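Long-range contacts in 2,3-dehydroadipyl-CoA hydratase (Escherichia coli, PDB 4FZW), which catalyses the reversible hydration of 2,3-dehydroadipyl-CoA to 3-hydroxyadipyl-CoA in the degradation of phenylacetate: residues S49-G57 against L187-A198; L147-L155 against A171-D179. One frame throughout, in Å; residues are numbered along the deposited sequence.

Contact 1. Residues S49-G57 against L187-A198; sequences SISVCVITG and LEYALQLASKMA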
# COMPACT_ATOMS: atom_id res chain seq x y z
N SER B 49 -20.29 -19.85 -22.54
CA SER B 49 -20.22 -19.61 -23.98
C SER B 49 -19.75 -18.19 -24.28
O SER B 49 -19.46 -17.86 -25.43
CB SER B 49 -21.55 -19.93 -24.68
OG SER B 49 -22.53 -18.93 -24.44
N ILE B 50 -19.64 -17.35 -23.24
CA ILE B 50 -19.10 -16.00 -23.41
C ILE B 50 -17.67 -15.85 -22.88
O ILE B 50 -17.33 -16.38 -21.82
CB ILE B 50 -19.98 -14.93 -22.74
CG1 ILE B 50 -21.41 -15.00 -23.28
CG2 ILE B 50 -19.35 -13.56 -22.93
CD1 ILE B 50 -22.36 -14.03 -22.65
N SER B 51 -16.85 -15.13 -23.65
CA SER B 51 -15.43 -14.93 -23.33
C SER B 51 -15.06 -13.44 -23.23
O SER B 51 -14.20 -13.06 -22.43
CB SER B 51 -14.55 -15.61 -24.38
OG SER B 51 -14.71 -17.01 -24.33
N VAL B 52 -15.72 -12.60 -24.02
CA VAL B 52 -15.48 -11.15 -24.03
C VAL B 52 -16.80 -10.39 -24.14
O VAL B 52 -17.78 -10.88 -24.73
CB VAL B 52 -14.58 -10.73 -25.23
CG1 VAL B 52 -14.27 -9.24 -25.15
CG2 VAL B 52 -13.29 -11.56 -25.28
N CYS B 53 -16.83 -9.19 -23.58
CA CYS B 53 -17.92 -8.26 -23.82
C CYS B 53 -17.39 -7.01 -24.56
O CYS B 53 -16.19 -6.69 -24.50
CB CYS B 53 -18.63 -7.91 -22.51
SG CYS B 53 -20.10 -6.85 -22.62
N VAL B 54 -18.29 -6.36 -25.30
CA VAL B 54 -18.01 -5.08 -25.94
C VAL B 54 -19.16 -4.19 -25.49
O VAL B 54 -20.32 -4.64 -25.48
CB VAL B 54 -18.02 -5.19 -27.49
CG1 VAL B 54 -18.04 -3.81 -28.15
CG2 VAL B 54 -16.85 -6.01 -27.98
N ILE B 55 -18.86 -2.94 -25.14
CA ILE B 55 -19.89 -1.98 -24.71
C ILE B 55 -19.87 -0.74 -25.61
O ILE B 55 -18.84 -0.10 -25.77
CB ILE B 55 -19.70 -1.57 -23.22
CG1 ILE B 55 -20.05 -2.73 -22.28
CG2 ILE B 55 -20.54 -0.36 -22.86
CD1 ILE B 55 -20.14 -2.32 -20.77
N THR B 56 -21.01 -0.38 -26.17
CA THR B 56 -21.03 0.74 -27.10
C THR B 56 -22.32 1.53 -27.07
O THR B 56 -23.35 1.06 -26.56
CB THR B 56 -20.79 0.29 -28.56
OG1 THR B 56 -20.49 1.43 -29.36
CG2 THR B 56 -22.03 -0.38 -29.14
N GLY B 57 -22.26 2.75 -27.61
CA GLY B 57 -23.46 3.55 -27.75
C GLY B 57 -23.82 3.67 -29.21
O GLY B 57 -23.95 2.65 -29.91
N LEU B 187 -16.93 0.41 -33.96
CA LEU B 187 -17.65 -0.72 -33.39
C LEU B 187 -17.20 -2.01 -34.05
O LEU B 187 -16.84 -2.97 -33.39
CB LEU B 187 -19.17 -0.52 -33.58
CG LEU B 187 -20.10 -1.63 -33.10
CD1 LEU B 187 -19.63 -2.12 -31.71
CD2 LEU B 187 -21.55 -1.16 -33.11
N GLU B 188 -17.20 -2.00 -35.38
CA GLU B 188 -16.80 -3.17 -36.15
C GLU B 188 -15.39 -3.67 -35.76
O GLU B 188 -15.14 -4.89 -35.68
CB GLU B 188 -16.87 -2.87 -37.65
CG GLU B 188 -16.48 -4.07 -38.51
CD GLU B 188 -16.53 -3.78 -40.02
OE1 GLU B 188 -17.14 -2.75 -40.42
OE2 GLU B 188 -15.98 -4.59 -40.80
N TYR B 189 -14.47 -2.73 -35.57
CA TYR B 189 -13.08 -3.09 -35.28
C TYR B 189 -12.94 -3.53 -33.81
O TYR B 189 -12.11 -4.38 -33.48
CB TYR B 189 -12.16 -1.91 -35.62
CG TYR B 189 -11.94 -1.76 -37.08
CD1 TYR B 189 -12.56 -2.62 -37.97
CD2 TYR B 189 -11.09 -0.78 -37.60
CE1 TYR B 189 -12.36 -2.51 -39.34
CE2 TYR B 189 -10.88 -0.66 -38.98
CZ TYR B 189 -11.53 -1.54 -39.83
OH TYR B 189 -11.36 -1.47 -41.20
N ALA B 190 -13.76 -2.94 -32.95
CA ALA B 190 -13.80 -3.30 -31.55
C ALA B 190 -14.27 -4.75 -31.40
O ALA B 190 -13.72 -5.49 -30.56
CB ALA B 190 -14.72 -2.34 -30.80
N LEU B 191 -15.26 -5.13 -32.21
CA LEU B 191 -15.73 -6.53 -32.31
C LEU B 191 -14.68 -7.48 -32.85
O LEU B 191 -14.65 -8.64 -32.46
CB LEU B 191 -17.03 -6.64 -33.13
CG LEU B 191 -18.27 -6.00 -32.50
CD1 LEU B 191 -19.40 -5.92 -33.50
CD2 LEU B 191 -18.70 -6.79 -31.23
N GLN B 192 -13.81 -7.01 -33.74
CA GLN B 192 -12.74 -7.88 -34.26
C GLN B 192 -11.68 -8.13 -33.19
O GLN B 192 -11.12 -9.23 -33.08
CB GLN B 192 -12.12 -7.33 -35.54
N LEU B 193 -11.43 -7.09 -32.39
CA LEU B 193 -10.54 -7.16 -31.24
C LEU B 193 -11.02 -8.14 -30.17
O LEU B 193 -10.23 -8.88 -29.58
CB LEU B 193 -10.41 -5.77 -30.61
CG LEU B 193 -9.44 -5.65 -29.45
CD1 LEU B 193 -8.02 -5.86 -29.92
CD2 LEU B 193 -9.60 -4.28 -28.82
N ALA B 194 -12.33 -8.15 -29.91
CA ALA B 194 -12.88 -9.07 -28.91
C ALA B 194 -12.87 -10.48 -29.47
O ALA B 194 -12.69 -11.42 -28.73
CB ALA B 194 -14.30 -8.68 -28.53
N SER B 195 -13.05 -10.60 -30.78
CA SER B 195 -13.07 -11.92 -31.42
C SER B 195 -11.71 -12.56 -31.35
O SER B 195 -11.60 -13.77 -31.16
CB SER B 195 -13.55 -11.81 -32.86
OG SER B 195 -14.93 -11.50 -32.85
N LYS B 196 -10.68 -11.74 -31.52
CA LYS B 196 -9.31 -12.17 -31.37
C LYS B 196 -9.03 -12.58 -29.91
O LYS B 196 -8.39 -13.60 -29.65
CB LYS B 196 -8.37 -11.06 -31.82
CG LYS B 196 -6.95 -11.24 -31.32
CD LYS B 196 -5.95 -11.11 -32.45
CE LYS B 196 -5.92 -9.71 -32.99
NZ LYS B 196 -4.90 -9.57 -34.06
N MET B 197 -9.51 -11.79 -28.96
CA MET B 197 -9.32 -12.18 -27.56
C MET B 197 -10.08 -13.49 -27.27
O MET B 197 -9.47 -14.46 -26.83
CB MET B 197 -9.65 -11.04 -26.60
CG MET B 197 -8.67 -9.86 -26.75
SD MET B 197 -9.15 -8.51 -25.69
CE MET B 197 -10.80 -9.07 -25.28
N ALA B 198 -11.37 -13.51 -27.58
CA ALA B 198 -12.25 -14.68 -27.42
C ALA B 198 -11.72 -15.97 -28.05
O ALA B 198 -12.32 -17.04 -27.91
CB ALA B 198 -13.62 -14.36 -27.98
O HOH W 1 -12.58 -18.28 -25.23
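Val52 carries one end of this interface, reaching from strand 52-56 onto the C-terminal part of helix 186-197. Its CB lies 3.9 Å from Ala194 CB, and the two methyls part from there. CG1, placed opposite the backbone N (chi1 -176°), runs on to Ala194 CB at 3.4 Å and to the methyl of Met197; CG2 meets the carbonyl O of Ala194. Val52 CG2 also lies 3.9 Å from Ala198 CB. The Met197 chain crosses Val52 at about a right angle and bends at chi3, which brings CE to 3.5 Å from Val52 CG1 and sets it against both branches. Shortening Val52 to an alanine would probably leave Met197 CE without the two methyls it rests on and open a gap beside Ala194 CB. Two residues on, Val54 CG2 lies 3.7 Å from Ala194 CB and also meets the CD2 methyl of Leu191. Thr56 CG2 meets Leu187 CD1 at 3.9 Å. A polar link closes the Ala198 end: one water accepts from Ser51 OG and donates to Ala198 O, and Ser51 OG is also bonded to Arg14. Strand and helix run nearly antiparallel (168°), their axes 8.4 Å apart at closest approach. Strands 15-20 and 98-102 flank strand 52-56 and also touch the helix, through Val15 and Ile99, while Cys53 and Ile55 on the other face of the strand pack on helix 31-46.

Contact 2. Residues L147-L155 against A171-D179; sequences LIRSVGKSL and AQQAGLVSD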
# COMPACT_ATOMS: atom_id res chain seq x y z
N LEU B 147 -8.47 7.82 -14.27
CA LEU B 147 -7.91 8.68 -15.30
C LEU B 147 -6.44 9.01 -15.04
O LEU B 147 -5.58 8.89 -15.94
CB LEU B 147 -8.76 9.96 -15.46
CG LEU B 147 -8.37 10.89 -16.62
CD1 LEU B 147 -8.22 10.13 -17.94
CD2 LEU B 147 -9.37 12.02 -16.76
N ILE B 148 -6.13 9.40 -13.80
CA ILE B 148 -4.77 9.80 -13.46
C ILE B 148 -3.83 8.60 -13.59
O ILE B 148 -2.67 8.74 -13.96
CB ILE B 148 -4.71 10.45 -12.06
CG1 ILE B 148 -3.30 10.94 -11.74
CG2 ILE B 148 -5.23 9.51 -11.01
CD1 ILE B 148 -3.28 12.00 -10.65
N ARG B 149 -4.35 7.41 -13.30
CA ARG B 149 -3.56 6.19 -13.39
C ARG B 149 -3.11 5.87 -14.82
O ARG B 149 -2.14 5.15 -15.03
CB ARG B 149 -4.30 5.00 -12.73
CG ARG B 149 -4.14 4.99 -11.21
CD ARG B 149 -4.88 3.84 -10.53
NE ARG B 149 -4.57 3.75 -9.11
CZ ARG B 149 -5.13 4.51 -8.16
NH1 ARG B 149 -6.04 5.42 -8.48
NH2 ARG B 149 -4.78 4.36 -6.89
N SER B 150 -3.81 6.42 -15.81
CA SER B 150 -3.46 6.10 -17.20
C SER B 150 -3.04 7.28 -18.07
O SER B 150 -2.54 7.06 -19.14
CB SER B 150 -4.59 5.32 -17.88
OG SER B 150 -5.72 6.14 -18.10
N VAL B 151 -3.24 8.52 -17.62
CA VAL B 151 -2.80 9.69 -18.39
C VAL B 151 -1.91 10.70 -17.64
O VAL B 151 -1.57 11.75 -18.18
CB VAL B 151 -3.98 10.45 -19.06
CG1 VAL B 151 -4.99 9.47 -19.62
CG2 VAL B 151 -4.62 11.43 -18.10
N GLY B 152 -1.54 10.39 -16.40
CA GLY B 152 -0.64 11.26 -15.65
C GLY B 152 -1.34 12.38 -14.91
O GLY B 152 -2.50 12.71 -15.20
N LYS B 153 -0.64 13.01 -13.97
CA LYS B 153 -1.28 13.99 -13.09
C LYS B 153 -1.71 15.29 -13.79
O LYS B 153 -2.72 15.90 -13.42
CB LYS B 153 -0.39 14.32 -11.88
CG LYS B 153 -1.22 14.61 -10.65
CD LYS B 153 -0.68 15.78 -9.87
CE LYS B 153 0.82 15.68 -9.76
NZ LYS B 153 1.41 16.73 -8.91
N SER B 154 -0.96 15.70 -14.79
CA SER B 154 -1.23 16.98 -15.39
C SER B 154 -2.53 16.96 -16.18
O SER B 154 -3.43 17.75 -15.91
CB SER B 154 -0.06 17.48 -16.23
OG SER B 154 -0.07 18.90 -16.23
N LEU B 155 -2.63 16.02 -17.11
CA LEU B 155 -3.84 15.93 -17.94
C LEU B 155 -5.09 15.60 -17.12
O LEU B 155 -6.10 16.26 -17.27
CB LEU B 155 -3.65 14.92 -19.07
CG LEU B 155 -4.83 14.93 -20.05
CD1 LEU B 155 -5.08 16.35 -20.60
CD2 LEU B 155 -4.63 13.92 -21.20
N ALA B 171 -6.48 11.52 -26.62
CA ALA B 171 -6.68 10.47 -25.62
C ALA B 171 -5.84 9.24 -25.93
O ALA B 171 -5.48 8.51 -25.03
CB ALA B 171 -8.16 10.10 -25.45
N GLN B 172 -5.53 9.02 -27.20
CA GLN B 172 -4.66 7.90 -27.57
C GLN B 172 -3.21 8.18 -27.20
O GLN B 172 -2.50 7.30 -26.71
CB GLN B 172 -4.76 7.56 -29.06
CG GLN B 172 -3.72 6.55 -29.49
CD GLN B 172 -4.05 5.89 -30.80
OE1 GLN B 172 -4.85 6.40 -31.58
NE2 GLN B 172 -3.43 4.75 -31.05
N GLN B 173 -2.80 9.43 -27.42
CA GLN B 173 -1.44 9.88 -27.12
C GLN B 173 -1.20 9.87 -25.62
O GLN B 173 -0.12 9.55 -25.13
CB GLN B 173 -1.20 11.28 -27.68
N ALA B 174 -2.25 10.22 -24.89
CA ALA B 174 -2.20 10.28 -23.45
C ALA B 174 -2.35 8.88 -22.87
O ALA B 174 -2.06 8.67 -21.70
CB ALA B 174 -3.28 11.24 -22.90
N GLY B 175 -2.79 7.92 -23.68
CA GLY B 175 -2.95 6.56 -23.21
C GLY B 175 -4.27 6.24 -22.53
O GLY B 175 -4.40 5.22 -21.86
N LEU B 176 -5.26 7.11 -22.70
CA LEU B 176 -6.63 6.85 -22.23
C LEU B 176 -7.30 5.83 -23.16
O LEU B 176 -8.12 5.02 -22.76
CB LEU B 176 -7.45 8.18 -22.15
CG LEU B 176 -8.83 8.28 -21.45
CD1 LEU B 176 -9.38 9.67 -21.56
CD2 LEU B 176 -9.86 7.30 -21.98
N VAL B 177 -6.88 5.85 -24.42
CA VAL B 177 -7.45 5.01 -25.48
C VAL B 177 -6.28 4.32 -26.17
O VAL B 177 -5.17 4.82 -26.16
CB VAL B 177 -8.24 5.89 -26.48
CG1 VAL B 177 -8.47 5.18 -27.79
CG2 VAL B 177 -9.56 6.34 -25.86
N SER B 178 -6.51 3.16 -26.76
CA SER B 178 -5.40 2.46 -27.39
C SER B 178 -5.66 2.15 -28.87
O SER B 178 -4.95 1.36 -29.49
CB SER B 178 -5.01 1.19 -26.60
OG SER B 178 -6.10 0.29 -26.44
N ASP B 179 -6.67 2.81 -29.44
CA ASP B 179 -7.03 2.66 -30.85
C ASP B 179 -7.97 3.78 -31.22
O ASP B 179 -8.92 4.07 -30.47
CB ASP B 179 -7.75 1.32 -31.12
CG ASP B 179 -6.82 0.27 -31.68
OD1 ASP B 179 -5.97 0.59 -32.55
OD2 ASP B 179 -6.95 -0.90 -31.25
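Leu147, Val151 and Leu155 of helix 146-162 line up against Ala174 and Leu176, where the chain leaves helix 168-173, in an apolar junction of the crotonase fold. Residues 171-179 turn out of the helix in a Schellman-like end: Gly175 takes a positive phi (86°), and the weak bonds Leu176 N to Ala171 O and Gly175 N to Gln172 O close the last turn. This reversal presents Ala174 and Leu176 to the longer helix.

Leu176 meets two side chains in different ways. It crosses Leu147 obliquely, with the CD1 methyls of the two leucines 3.8 Å apart; the Leu147 branch reaches there because its CG stands opposite the backbone N (chi1 -174°). Against Val151 it lies alongside, both side chains pointing the same way, and the contact is made lower down, CG1 of Val151 to CB of Leu176, also at 3.8 Å. Val151 CB lies 4.0 Å from Ala174 CB, and Leu155 CD2 comes to the same alanine methyl from the next turn, so Ala174 CB is met by both.

Between Val151 and Leu155 the longer helix is kinked: Gly152 has a positive phi, and the N atoms of Lys153 and Ser154 lack bonds to the preceding turn. Phe128 and Ile166 of the small sheet also pack on Leu176, and Ile166 reaches Leu155 as well. At the neighbouring copies, Ser154 OG bonds Ser178 OG of the third subunit, and Ser178 makes the reciprocal bond to Ser154 of the second. Backbone also meets backbone: the CA-H of Val151 points to Ala174 O, 3.5 Å from CA to O with 145° at the hydrogen.

Contact 2 is nested within the long chain loop that contact 1 closes. Their centres lie 22 Å apart and their nearest atoms about 5 Å, without touching. The chain joins them in sequence: residues 171-179 lead into strand 180-181, an outermost strand, within this chain, of the sheet that contains strand 52-56, and then into helix 186-197, which lies on that strand 52-56. Ser178 and Asp179 already pair with strand 119-123 of this sheet. The second subunit provides another tie, since its Lys158 packs on Leu193 beside contact 1 and forms a salt bridge with Asp179 on residues 171-179. Residues on the segments of both contacts thus touch the second subunit.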